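Local coordinates for protein putative leucoanthocyanidin reductase 1 (Vitis vinifera, PDB 3I52) that probably reduces leucoanthocyanidins to flavan-3-ols such as catechin with NADPH as hydride donor, at residues E94-Q99 with R141-L146; I86-V91 with R114-E119. All blocks are in the same frame, centred on the assembly; numbering follows the deposited sequence.

Interaction 1 of 2, residues E94-Q99 with R141-L146; sequences ESILDQ and RRVRQL. With NAP (NADP nicotinamide-adenine-dinucleotide phosphate), chain B; KXN ((2R,3S)-2-(3,4-dihydroxyphenyl)-3,4-dihydro-2H-chromene-3,5,7-triol), chain C.
The carbonyl oxygen of Ile96 is gripped twice from its own segment and packs against Val143: Gln99 NE2 reaches Ile96 O at 3.2 Å and Gln99 N at 3.0 Å, from opposite faces of the carbonyl plane. This turn leads from a strand of the NADP-binding Rossmann fold into helix 99-109 and rests on helix 133-149. The glutamine amide suits its buried place because both ends are used, NE2 on Ile96 O and OE1 taken up by Ser89 and Ser118, which should fix its rotation. Its NE2 also lies almost equally far from both methyls of Val143, 3.9 Å from CG2. That same methyl meets Ile96 CG2 at 4.0 Å, the two side chains crossing at about a right angle. Compact branched residues fit this close approach of loop and helix. Farther out, Leu97 lays CD2 against the aliphatic CG of Arg142 (3.9 Å), a place where a long chain can offer methylenes while its charged end runs on past the contact. The other side of the turn serves the cofactor. Asp98, with CG beside its own backbone N (chi1 -71°), turns its carboxylate to the adenine, where OD2 accepts from N6A of NADP at 3.0 Å.

Interaction 2 of 2, residues I86-V91 with R114-E119; sequences IVVSTV and RFLPSE. With NAP (NADP nicotinamide-adenine-dinucleotide phosphate), chain B.
Strands 86-89 and 114-116 run parallel, their axes 4.8 Å apart at the closest and 6° from alignment, in step from Ile86 beside Arg114 to Val88 beside Leu116. They form the neighbouring strands of a beta-alpha-beta unit in the Rossmann sheet, joined by helix 99-109. Three nearly straight backbone bonds lace them, the shortest from Ser89 N to Leu116 O at 2.8 Å. Beta-branched Val87 suits the extended backbone, and its CB packs 4.0 Å from Phe115 CD2. With CG anti to the backbone N (chi1 -179°), the phenyl ring folds along its own segment until Pro117 N sits over the centre of one face, and its edge goes to Val87 O and Ser89 CB. This broad, flat side chain also touches Met106 of helix 99-109. Beyond the paired residues the two segments remain joined through Ser118, a small residue whose hydroxyl fits between Val91 and the cofactor: OG donates to Val91 O at 2.7 Å, in the carbonyl plane, and accepts from the ribose hydroxyl O3D of NADP at 2.8 Å. Replacing Ser118 by an alanine would probably leave Val91 O and the ribose hydroxyl without this shared partner. Val91 meets the cofactor at its adenine end, where CG1 lies 3.7 Å from N9A.

The segments alternate along the chain: 86-91, 94-99, 114-119, then 141-146, so the two contacts interlock, with centres 11 Å apart. Interaction 2 pairs two strands of the parallel sheet, 114-116 at its edge within the chain; interaction 1 sets the loop after strand 86-89 against helix 133-149, which follows strand 114-116. Two polar links tie them: Gln99 OE1 lies 2.6 Å from Ser89 OG, a probable hydrogen bond, and Arg144 NE forms a 2.8 Å salt bridge with Glu119 OE2. Both touch NADP, interaction 1 through Asp98, interaction 2 through Val91 and Ser118, so strand ends and loop line one side of the cofactor, while helix 133-149 backs the loop and contributes Lys140.

Interaction 1 of 2, residues E94-Q99 with R141-L146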
loop_
_atom_site.group_PDB
_atom_site.type_symbol
_atom_site.label_atom_id
_atom_site.label_comp_id
_atom_site.label_asym_id
_atom_site.label_seq_id
_atom_site.Cartn_x
_atom_site.Cartn_y
_atom_site.Cartn_z
ATOM N N GLU A 94 -6.055 -10.714 4.672
ATOM C CA GLU A 94 -6.979 -11.760 5.094
ATOM C C GLU A 94 -8.425 -11.257 5.151
ATOM O O GLU A 94 -9.338 -12.025 5.443
ATOM C CB GLU A 94 -6.558 -12.343 6.469
ATOM C CG GLU A 94 -6.505 -11.324 7.670
ATOM C CD GLU A 94 -5.412 -10.220 7.525
ATOM O OE1 GLU A 94 -4.319 -10.501 6.985
ATOM O OE2 GLU A 94 -5.646 -9.069 7.951
ATOM N N SER A 95 -8.633 -9.973 4.875
ATOM C CA SER A 95 -9.958 -9.387 4.914
ATOM C C SER A 95 -10.356 -8.713 3.597
ATOM O O SER A 95 -11.247 -7.874 3.582
ATOM C CB SER A 95 -10.005 -8.361 6.058
ATOM O OG SER A 95 -9.433 -8.912 7.248
ATOM N N ILE A 96 -9.706 -9.081 2.497
ATOM C CA ILE A 96 -9.923 -8.414 1.207
ATOM C C ILE A 96 -11.389 -8.608 0.802
ATOM O O ILE A 96 -12.084 -7.626 0.483
ATOM C CB ILE A 96 -8.924 -8.914 0.088
ATOM C CG1 ILE A 96 -7.467 -8.613 0.491
ATOM C CG2 ILE A 96 -9.236 -8.291 -1.342
ATOM C CD1 ILE A 96 -7.149 -7.082 0.688
ATOM N N LEU A 97 -11.875 -9.844 0.857
ATOM C CA LEU A 97 -13.270 -10.128 0.456
ATOM C C LEU A 97 -14.349 -9.544 1.376
ATOM O O LEU A 97 -15.506 -9.546 1.006
ATOM C CB LEU A 97 -13.490 -11.624 0.224
ATOM C CG LEU A 97 -12.720 -12.239 -0.957
ATOM C CD1 LEU A 97 -13.306 -13.619 -1.294
ATOM C CD2 LEU A 97 -12.731 -11.313 -2.199
ATOM N N ASP A 98 -13.979 -9.040 2.557
ATOM C CA ASP A 98 -14.921 -8.326 3.437
ATOM C C ASP A 98 -15.372 -7.025 2.785
ATOM O O ASP A 98 -16.371 -6.425 3.204
ATOM C CB ASP A 98 -14.289 -7.978 4.802
ATOM C CG ASP A 98 -14.061 -9.210 5.737
ATOM O OD1 ASP A 98 -14.375 -10.365 5.371
ATOM O OD2 ASP A 98 -13.565 -8.996 6.877
ATOM N N GLN A 99 -14.618 -6.566 1.781
ATOM C CA GLN A 99 -14.984 -5.363 1.023
ATOM C C GLN A 99 -16.182 -5.566 0.082
ATOM O O GLN A 99 -16.675 -4.602 -0.472
ATOM C CB GLN A 99 -13.786 -4.866 0.189
ATOM C CG GLN A 99 -12.588 -4.430 1.042
ATOM C CD GLN A 99 -11.430 -3.947 0.216
ATOM O OE1 GLN A 99 -11.107 -2.774 0.235
ATOM N NE2 GLN A 99 -10.825 -4.836 -0.548
ATOM N N ARG A 141 -8.469 -8.343 -7.506
ATOM C CA ARG A 141 -9.080 -8.184 -8.825
ATOM C C ARG A 141 -10.587 -8.397 -8.788
ATOM O O ARG A 141 -11.334 -7.784 -9.536
ATOM C CB ARG A 141 -8.481 -9.167 -9.808
ATOM C CG ARG A 141 -6.973 -8.959 -10.113
ATOM C CD ARG A 141 -6.413 -10.216 -10.717
ATOM N NE ARG A 141 -4.961 -10.248 -10.845
ATOM C CZ ARG A 141 -4.264 -11.302 -11.269
ATOM N NH1 ARG A 141 -4.866 -12.464 -11.562
ATOM N NH2 ARG A 141 -2.942 -11.203 -11.388
ATOM N N ARG A 142 -11.023 -9.312 -7.933
ATOM C CA ARG A 142 -12.442 -9.569 -7.736
ATOM C C ARG A 142 -13.126 -8.314 -7.163
ATOM O O ARG A 142 -14.160 -7.891 -7.665
ATOM C CB ARG A 142 -12.575 -10.838 -6.892
ATOM C CG ARG A 142 -13.723 -11.023 -5.978
ATOM C CD ARG A 142 -14.962 -11.053 -6.673
ATOM N NE ARG A 142 -16.083 -11.638 -5.918
ATOM C CZ ARG A 142 -17.357 -11.315 -6.165
ATOM N NH1 ARG A 142 -17.634 -10.370 -7.083
ATOM N NH2 ARG A 142 -18.355 -11.899 -5.499
ATOM N N VAL A 143 -12.528 -7.667 -6.172
ATOM C CA VAL A 143 -13.079 -6.417 -5.652
ATOM C C VAL A 143 -13.163 -5.315 -6.749
ATOM O O VAL A 143 -14.195 -4.644 -6.891
ATOM C CB VAL A 143 -12.294 -5.955 -4.455
ATOM C CG1 VAL A 143 -12.697 -4.506 -4.011
ATOM C CG2 VAL A 143 -12.476 -6.988 -3.309
ATOM N N ARG A 144 -12.097 -5.171 -7.519
ATOM C CA ARG A 144 -12.002 -4.154 -8.544
ATOM C C ARG A 144 -13.122 -4.303 -9.544
ATOM O O ARG A 144 -13.712 -3.303 -9.949
ATOM C CB ARG A 144 -10.700 -4.270 -9.330
ATOM C CG ARG A 144 -9.451 -3.756 -8.621
ATOM C CD ARG A 144 -8.255 -3.868 -9.573
ATOM N NE ARG A 144 -7.067 -3.247 -9.019
ATOM C CZ ARG A 144 -6.045 -2.771 -9.740
ATOM N NH1 ARG A 144 -6.050 -2.815 -11.058
ATOM N NH2 ARG A 144 -5.007 -2.233 -9.135
ATOM N N GLN A 145 -13.394 -5.544 -9.945
ATOM C CA GLN A 145 -14.410 -5.801 -10.948
ATOM C C GLN A 145 -15.803 -5.557 -10.386
ATOM O O GLN A 145 -16.698 -5.154 -11.131
ATOM C CB GLN A 145 -14.289 -7.206 -11.558
ATOM C CG GLN A 145 -15.210 -7.437 -12.830
ATOM C CD GLN A 145 -14.987 -6.473 -14.066
ATOM O OE1 GLN A 145 -13.860 -6.018 -14.379
ATOM N NE2 GLN A 145 -16.080 -6.213 -14.791
ATOM N N LEU A 146 -15.986 -5.777 -9.086
ATOM C CA LEU A 146 -17.252 -5.447 -8.433
ATOM C C LEU A 146 -17.425 -3.926 -8.343
ATOM O O LEU A 146 -18.522 -3.397 -8.571
ATOM C CB LEU A 146 -17.326 -6.067 -7.044
ATOM C CG LEU A 146 -18.618 -5.905 -6.252
ATOM C CD1 LEU A 146 -19.806 -6.434 -7.040
ATOM C CD2 LEU A 146 -18.490 -6.635 -4.910
HETATM P PA NAP B . -3.260 -4.472 8.802
HETATM O O1A NAP B . -3.509 -5.912 9.030
HETATM O O2A NAP B . -1.975 -3.873 9.278
HETATM O O5B NAP B . -4.526 -3.600 9.212
HETATM C C5B NAP B . -5.769 -3.961 8.681
HETATM C C4B NAP B . -6.763 -3.018 9.316
HETATM O O4B NAP B . -8.060 -3.303 8.823
HETATM C C3B NAP B . -6.797 -3.207 10.830
HETATM O O3B NAP B . -6.828 -1.956 11.469
HETATM C C2B NAP B . -8.083 -3.967 11.042
HETATM O O2B NAP B . -8.607 -3.659 12.296
HETATM C C1B NAP B . -8.971 -3.510 9.883
HETATM N N9A NAP B . -10.012 -4.455 9.432
HETATM C C8A NAP B . -9.831 -5.726 8.949
HETATM N N7A NAP B . -11.050 -6.315 8.772
HETATM C C5A NAP B . -11.999 -5.389 9.057
HETATM C C6A NAP B . -13.378 -5.372 8.859
HETATM N N6A NAP B . -13.990 -6.415 8.281
HETATM N N1A NAP B . -14.103 -4.330 9.412
HETATM C C2A NAP B . -13.463 -3.143 9.702
HETATM N N3A NAP B . -12.076 -3.107 9.771
HETATM C C4A NAP B . -11.361 -4.231 9.508
HETATM O O3 NAP B . -3.290 -4.334 7.185
HETATM P PN NAP B . -2.122 -3.738 6.265
HETATM O O1N NAP B . -0.948 -4.658 6.319
HETATM O O2N NAP B . -1.921 -2.328 6.666
HETATM O O5D NAP B . -2.742 -3.891 4.763
HETATM C C5D NAP B . -3.400 -2.849 4.051
HETATM C C4D NAP B . -3.202 -3.011 2.539
HETATM O O4D NAP B . -1.874 -2.593 2.264
HETATM C C3D NAP B . -3.334 -4.452 2.058
HETATM O O3D NAP B . -4.137 -4.588 0.922
HETATM C C2D NAP B . -1.919 -4.876 1.732
HETATM O O2D NAP B . -1.867 -5.815 0.657
HETATM C C1D NAP B . -1.163 -3.562 1.517
HETATM N N1N NAP B . 0.241 -3.493 1.999
HETATM C C2N NAP B . 1.272 -3.098 1.166
HETATM C C3N NAP B . 2.580 -2.916 1.664
HETATM C C7N NAP B . 3.704 -2.445 0.771
HETATM O O7N NAP B . 5.015 -2.368 1.258
HETATM N N7N NAP B . 3.462 -2.096 -0.492
HETATM C C4N NAP B . 2.867 -3.305 2.988
HETATM C C5N NAP B . 1.808 -3.555 3.870
HETATM C C6N NAP B . 0.527 -3.790 3.332
HETATM P P2B NAP B . -8.704 -4.777 13.466
HETATM O O1X NAP B . -7.301 -4.741 14.023
HETATM O O2X NAP B . -9.775 -4.341 14.423
HETATM O O3X NAP B . -9.087 -6.145 12.925
HETATM O O94 KXN C . -2.268 -9.781 5.599
HETATM C C94 KXN C . -1.372 -9.321 4.699
HETATM C C93 KXN C . -0.985 -7.896 4.743
HETATM O O93 KXN C . -1.499 -7.082 5.691
HETATM C C92 KXN C . -0.072 -7.410 3.819
HETATM C C95 KXN C . -0.828 -10.139 3.714
HETATM C C96 KXN C . 0.078 -9.592 2.798
HETATM C C91 KXN C . 0.470 -8.247 2.845
HETATM C C2 KXN C . 1.428 -7.706 1.829
HETATM O O1 KXN C . 0.687 -6.935 0.866
HETATM C C3 KXN C . 2.535 -6.781 2.375
HETATM O O3 KXN C . 3.274 -7.412 3.437
HETATM C C4 KXN C . 3.506 -6.316 1.273
HETATM C C10 KXN C . 2.815 -6.122 -0.075
HETATM C C9 KXN C . 1.365 -6.447 -0.220
HETATM C C8 KXN C . 0.742 -6.286 -1.451
HETATM C C5 KXN C . 3.534 -5.619 -1.300
HETATM O O51 KXN C . 4.861 -5.278 -1.267
HETATM C C6 KXN C . 2.814 -5.489 -2.498
HETATM C C7 KXN C . 1.448 -5.814 -2.568
HETATM O O71 KXN C . 0.797 -5.701 -3.765
#

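Interaction 2 of 2, residues I86-V91 with R114-E119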
loop_
_atom_site.group_PDB
_atom_site.type_symbol
_atom_site.label_atom_id
_atom_site.label_comp_id
_atom_site.label_asym_id
_atom_site.label_seq_id
_atom_site.Cartn_x
_atom_site.Cartn_y
_atom_site.Cartn_z
ATOM N N ILE A 86 -16.188 10.175 0.641
ATOM C CA ILE A 86 -15.031 9.417 0.187
ATOM C C ILE A 86 -14.806 8.224 1.142
ATOM O O ILE A 86 -14.855 8.367 2.379
ATOM C CB ILE A 86 -13.804 10.367 0.097
ATOM C CG1 ILE A 86 -14.043 11.460 -0.961
ATOM C CG2 ILE A 86 -12.497 9.592 -0.190
ATOM C CD1 ILE A 86 -13.422 12.797 -0.592
ATOM N N VAL A 87 -14.620 7.042 0.574
ATOM C CA VAL A 87 -14.385 5.869 1.390
ATOM C C VAL A 87 -13.032 5.328 0.963
ATOM O O VAL A 87 -12.778 5.179 -0.213
ATOM C CB VAL A 87 -15.483 4.780 1.245
ATOM C CG1 VAL A 87 -15.168 3.551 2.114
ATOM C CG2 VAL A 87 -16.820 5.320 1.649
ATOM N N VAL A 88 -12.166 5.104 1.952
ATOM C CA VAL A 88 -10.835 4.525 1.773
ATOM C C VAL A 88 -10.740 3.268 2.625
ATOM O O VAL A 88 -10.859 3.348 3.838
ATOM C CB VAL A 88 -9.739 5.531 2.237
ATOM C CG1 VAL A 88 -8.343 4.936 2.101
ATOM C CG2 VAL A 88 -9.850 6.827 1.426
ATOM N N SER A 89 -10.536 2.119 1.987
ATOM C CA SER A 89 -10.360 0.872 2.706
ATOM C C SER A 89 -8.874 0.444 2.777
ATOM O O SER A 89 -8.184 0.392 1.764
ATOM C CB SER A 89 -11.238 -0.215 2.083
ATOM O OG SER A 89 -10.831 -1.503 2.489
ATOM N N THR A 90 -8.394 0.162 3.999
ATOM C CA THR A 90 -7.032 -0.334 4.222
ATOM C C THR A 90 -7.056 -1.629 5.050
ATOM O O THR A 90 -6.222 -1.846 5.942
ATOM C CB THR A 90 -6.133 0.750 4.908
ATOM O OG1 THR A 90 -6.677 1.095 6.175
ATOM C CG2 THR A 90 -6.008 2.053 4.050
ATOM N N VAL A 91 -8.015 -2.504 4.756
ATOM C CA VAL A 91 -8.091 -3.780 5.461
ATOM C C VAL A 91 -6.995 -4.713 4.949
ATOM O O VAL A 91 -6.521 -4.578 3.810
ATOM C CB VAL A 91 -9.491 -4.426 5.315
ATOM C CG1 VAL A 91 -10.561 -3.480 5.880
ATOM C CG2 VAL A 91 -9.791 -4.795 3.848
ATOM N N ARG A 114 -15.961 8.924 -4.264
ATOM C CA ARG A 114 -14.746 8.160 -4.556
ATOM C C ARG A 114 -14.558 7.040 -3.562
ATOM O O ARG A 114 -14.686 7.258 -2.344
ATOM C CB ARG A 114 -13.501 9.056 -4.552
ATOM C CG ARG A 114 -12.331 8.498 -5.374
ATOM C CD ARG A 114 -12.550 8.649 -6.901
ATOM N NE ARG A 114 -12.546 10.053 -7.307
ATOM C CZ ARG A 114 -11.464 10.747 -7.676
ATOM N NH1 ARG A 114 -10.267 10.172 -7.720
ATOM N NH2 ARG A 114 -11.579 12.028 -8.030
ATOM N N PHE A 115 -14.278 5.850 -4.102
ATOM C CA PHE A 115 -13.829 4.690 -3.347
ATOM C C PHE A 115 -12.366 4.291 -3.669
ATOM O O PHE A 115 -12.010 4.048 -4.817
ATOM C CB PHE A 115 -14.725 3.485 -3.652
ATOM C CG PHE A 115 -14.344 2.228 -2.899
ATOM C CD1 PHE A 115 -14.340 1.005 -3.535
ATOM C CD2 PHE A 115 -13.996 2.274 -1.553
ATOM C CE1 PHE A 115 -13.969 -0.178 -2.843
ATOM C CE2 PHE A 115 -13.610 1.115 -0.866
ATOM C CZ PHE A 115 -13.610 -0.100 -1.500
ATOM N N LEU A 116 -11.538 4.215 -2.635
ATOM C CA LEU A 116 -10.206 3.639 -2.745
ATOM C C LEU A 116 -10.223 2.316 -2.012
ATOM O O LEU A 116 -10.271 2.295 -0.794
ATOM C CB LEU A 116 -9.152 4.568 -2.135
ATOM C CG LEU A 116 -8.711 5.831 -2.897
ATOM C CD1 LEU A 116 -9.836 6.865 -3.082
ATOM C CD2 LEU A 116 -7.501 6.485 -2.162
ATOM N N PRO A 117 -10.235 1.200 -2.748
ATOM C CA PRO A 117 -10.168 -0.097 -2.108
ATOM C C PRO A 117 -8.763 -0.415 -1.572
ATOM O O PRO A 117 -7.798 0.284 -1.928
ATOM C CB PRO A 117 -10.554 -1.063 -3.241
ATOM C CG PRO A 117 -10.241 -0.371 -4.450
ATOM C CD PRO A 117 -10.275 1.087 -4.215
ATOM N N SER A 118 -8.661 -1.459 -0.746
ATOM C CA SER A 118 -7.384 -1.861 -0.158
ATOM C C SER A 118 -6.450 -2.489 -1.176
ATOM O O SER A 118 -6.425 -3.704 -1.400
ATOM C CB SER A 118 -7.581 -2.779 1.034
ATOM O OG SER A 118 -6.350 -2.987 1.673
ATOM N N GLU A 119 -5.667 -1.608 -1.780
ATOM C CA GLU A 119 -4.748 -1.933 -2.827
ATOM C C GLU A 119 -3.313 -1.745 -2.269
ATOM O O GLU A 119 -2.738 -2.681 -1.729
ATOM C CB GLU A 119 -5.003 -1.009 -4.034
ATOM C CG GLU A 119 -6.279 -1.309 -4.840
ATOM C CD GLU A 119 -6.063 -2.366 -5.888
ATOM O OE1 GLU A 119 -4.906 -2.537 -6.323
ATOM O OE2 GLU A 119 -7.035 -3.046 -6.260
HETATM P PA NAP B . -3.260 -4.472 8.802
HETATM O O1A NAP B . -3.509 -5.912 9.030
HETATM O O2A NAP B . -1.975 -3.873 9.278
HETATM O O5B NAP B . -4.526 -3.600 9.212
HETATM C C5B NAP B . -5.769 -3.961 8.681
HETATM C C4B NAP B . -6.763 -3.018 9.316
HETATM O O4B NAP B . -8.060 -3.303 8.823
HETATM C C3B NAP B . -6.797 -3.207 10.830
HETATM O O3B NAP B . -6.828 -1.956 11.469
HETATM C C2B NAP B . -8.083 -3.967 11.042
HETATM O O2B NAP B . -8.607 -3.659 12.296
HETATM C C1B NAP B . -8.971 -3.510 9.883
HETATM N N9A NAP B . -10.012 -4.455 9.432
HETATM C C8A NAP B . -9.831 -5.726 8.949
HETATM N N7A NAP B . -11.050 -6.315 8.772
HETATM C C5A NAP B . -11.999 -5.389 9.057
HETATM C C6A NAP B . -13.378 -5.372 8.859
HETATM N N6A NAP B . -13.990 -6.415 8.281
HETATM N N1A NAP B . -14.103 -4.330 9.412
HETATM C C2A NAP B . -13.463 -3.143 9.702
HETATM N N3A NAP B . -12.076 -3.107 9.771
HETATM C C4A NAP B . -11.361 -4.231 9.508
HETATM O O3 NAP B . -3.290 -4.334 7.185
HETATM P PN NAP B . -2.122 -3.738 6.265
HETATM O O1N NAP B . -0.948 -4.658 6.319
HETATM O O2N NAP B . -1.921 -2.328 6.666
HETATM O O5D NAP B . -2.742 -3.891 4.763
HETATM C C5D NAP B . -3.400 -2.849 4.051
HETATM C C4D NAP B . -3.202 -3.011 2.539
HETATM O O4D NAP B . -1.874 -2.593 2.264
HETATM C C3D NAP B . -3.334 -4.452 2.058
HETATM O O3D NAP B . -4.137 -4.588 0.922
HETATM C C2D NAP B . -1.919 -4.876 1.732
HETATM O O2D NAP B . -1.867 -5.815 0.657
HETATM C C1D NAP B . -1.163 -3.562 1.517
HETATM N N1N NAP B . 0.241 -3.493 1.999
HETATM C C2N NAP B . 1.272 -3.098 1.166
HETATM C C3N NAP B . 2.580 -2.916 1.664
HETATM C C7N NAP B . 3.704 -2.445 0.771
HETATM O O7N NAP B . 5.015 -2.368 1.258
HETATM N N7N NAP B . 3.462 -2.096 -0.492
HETATM C C4N NAP B . 2.867 -3.305 2.988
HETATM C C5N NAP B . 1.808 -3.555 3.870
HETATM C C6N NAP B . 0.527 -3.790 3.332
HETATM P P2B NAP B . -8.704 -4.777 13.466
HETATM O O1X NAP B . -7.301 -4.741 14.023
HETATM O O2X NAP B . -9.775 -4.341 14.423
HETATM O O3X NAP B . -9.087 -6.145 12.925
#